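Local coordinates for protein 3-polyprenyl-4-hydroxybenzoate decarboxylase and related decarboxylases (Pelotomaculum thermopropionicum, PDB 6H6X) that binds prenylated FMN together with manganese and potassium ions and, as a UbiD-family enzyme, probably catalyses reversible decarboxylation of aromatic acids such as furandicarboxylic acid, at residues G62-F67 / E76-K81. The protein carries 8 engineered substitutions. Sequence-based numbering, arbitrary orientation. Where two conformers were deposited one is given.
Sequences GDRELF and EGMLEK
Met78 reaches across from helix 75-87 to Arg64 and Phe67 at the start of helix 64-70, and it alone bridges the two segments, in a helix-loop-helix pair of the UbiD N-terminal region. The case illustrates how one long, flexible thioether can join consecutive helices: within these two segments the nearest alpha carbons, those of Phe67 and Met78, are 8.0 Å from each other, and the methionine side chain spans the gap. With CG anti to the backbone N (chi1 172°) and chi2 also extended, the methionine stretches straight out from its helix; a bend at chi3 (46°) then turns the terminal methyl onto Arg64. There CE lies 3.9 Å from Arg64 CB, at the base of the arginine, while the guanidinium leads away. Arg64 O is met by both SD and CE of Met78, each 3.7 Å away, and SD also lies against Phe67 CB, 4.1 Å off, on the same turn. No hydrogen bond crosses between the segments; the join is van der Waals packing.

Further out, the Phe67 ring turns from the methionine to pack on Leu298, Leu299 and Ile302 of helix 294-315, its side chain about 9 Å from the bound prenylated FMN. Arg64 also touches Leu298. Beside Met78, Leu79 packs on Asn321 and Val322 of strand 319-324. The first turn that receives the methionine is capped by Asp63, the N-cap of helix 64-70: its OD1 accepts a nearly straight bond (167°) from Leu66 N at 2.8 Å.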
# COMPACT_ATOMS: atom_id res chain seq x y z
N GLY B 62 -16.04 0.37 -8.27
CA GLY B 62 -14.72 0.84 -7.91
C GLY B 62 -13.82 -0.19 -7.27
O GLY B 62 -12.85 0.17 -6.63
N ASP B 63 -14.16 -1.47 -7.45
CA ASP B 63 -13.38 -2.57 -6.95
C ASP B 63 -13.75 -3.79 -7.75
O ASP B 63 -14.77 -3.81 -8.45
CB ASP B 63 -13.58 -2.77 -5.45
CG ASP B 63 -15.00 -3.25 -5.06
OD1 ASP B 63 -15.52 -4.23 -5.68
OD2 ASP B 63 -15.57 -2.67 -4.10
N ARG B 64 -12.91 -4.80 -7.68
CA ARG B 64 -13.10 -6.00 -8.48
C ARG B 64 -14.32 -6.85 -8.10
O ARG B 64 -14.85 -7.56 -8.96
CB ARG B 64 -11.80 -6.79 -8.47
CG ARG B 64 -10.83 -6.19 -9.42
CD ARG B 64 -9.47 -6.30 -8.79
NE ARG B 64 -8.96 -5.06 -8.20
CZ ARG B 64 -8.05 -4.33 -8.81
NH1 ARG B 64 -7.69 -4.75 -10.01
NH2 ARG B 64 -7.53 -3.23 -8.27
N GLU B 65 -14.78 -6.77 -6.85
CA GLU B 65 -15.99 -7.47 -6.40
C GLU B 65 -17.23 -6.96 -7.16
O GLU B 65 -17.96 -7.76 -7.74
CB GLU B 65 -16.15 -7.36 -4.87
N LEU B 66 -17.39 -5.63 -7.26
CA LEU B 66 -18.48 -5.05 -8.03
C LEU B 66 -18.41 -5.32 -9.49
O LEU B 66 -19.42 -5.65 -10.08
CB LEU B 66 -18.63 -3.57 -7.76
CG LEU B 66 -19.06 -3.33 -6.31
CD1 LEU B 66 -19.05 -1.86 -6.01
CD2 LEU B 66 -20.42 -3.93 -6.05
N PHE B 67 -17.24 -5.26 -10.12
CA PHE B 67 -17.21 -5.62 -11.54
C PHE B 67 -17.53 -7.08 -11.75
O PHE B 67 -18.10 -7.44 -12.77
CB PHE B 67 -15.87 -5.25 -12.21
CG PHE B 67 -15.76 -3.79 -12.56
CD1 PHE B 67 -16.36 -3.30 -13.71
CD2 PHE B 67 -15.07 -2.93 -11.77
CE1 PHE B 67 -16.27 -1.96 -14.04
CE2 PHE B 67 -14.95 -1.57 -12.11
CZ PHE B 67 -15.55 -1.09 -13.24
N GLU B 76 -13.06 -14.75 -8.76
CA GLU B 76 -12.20 -15.82 -9.23
C GLU B 76 -12.40 -16.12 -10.69
O GLU B 76 -11.45 -16.51 -11.35
CB GLU B 76 -12.41 -17.12 -8.42
CG GLU B 76 -11.89 -17.09 -6.97
CD GLU B 76 -12.81 -16.35 -5.98
OE1 GLU B 76 -14.05 -16.30 -6.20
OE2 GLU B 76 -12.28 -15.80 -4.96
N GLY B 77 -13.61 -15.95 -11.21
CA GLY B 77 -13.89 -16.30 -12.62
C GLY B 77 -13.97 -15.13 -13.60
O GLY B 77 -14.11 -15.33 -14.81
N MET B 78 -13.88 -13.91 -13.07
CA MET B 78 -14.06 -12.65 -13.84
C MET B 78 -13.24 -12.61 -15.12
O MET B 78 -13.80 -12.40 -16.22
CB MET B 78 -13.69 -11.49 -12.91
CG MET B 78 -13.60 -10.09 -13.53
SD MET B 78 -13.70 -8.77 -12.29
CE MET B 78 -12.56 -9.49 -11.12
N LEU B 79 -11.93 -12.88 -15.01
CA LEU B 79 -11.09 -12.70 -16.18
C LEU B 79 -11.40 -13.68 -17.29
O LEU B 79 -11.37 -13.32 -18.49
CB LEU B 79 -9.61 -12.72 -15.81
CG LEU B 79 -9.15 -11.68 -14.77
CD1 LEU B 79 -7.67 -11.82 -14.44
CD2 LEU B 79 -9.48 -10.24 -15.21
N GLU B 80 -11.71 -14.91 -16.89
CA GLU B 80 -12.06 -15.98 -17.84
C GLU B 80 -13.44 -15.70 -18.40
O GLU B 80 -13.65 -15.82 -19.59
CB GLU B 80 -12.00 -17.40 -17.20
CG GLU B 80 -10.56 -17.95 -17.00
CD GLU B 80 -9.97 -17.70 -15.59
OE1 GLU B 80 -9.04 -18.43 -15.19
OE2 GLU B 80 -10.46 -16.81 -14.82
N LYS B 81 -14.39 -15.26 -17.57
CA LYS B 81 -15.69 -14.88 -18.15
C LYS B 81 -15.55 -13.77 -19.20
O LYS B 81 -16.16 -13.83 -20.26
CB LYS B 81 -16.72 -14.49 -17.08
CG LYS B 81 -18.14 -14.85 -17.53
CD LYS B 81 -19.24 -13.92 -17.03
CE LYS B 81 -20.64 -14.51 -17.24
NZ LYS B 81 -20.83 -14.95 -18.65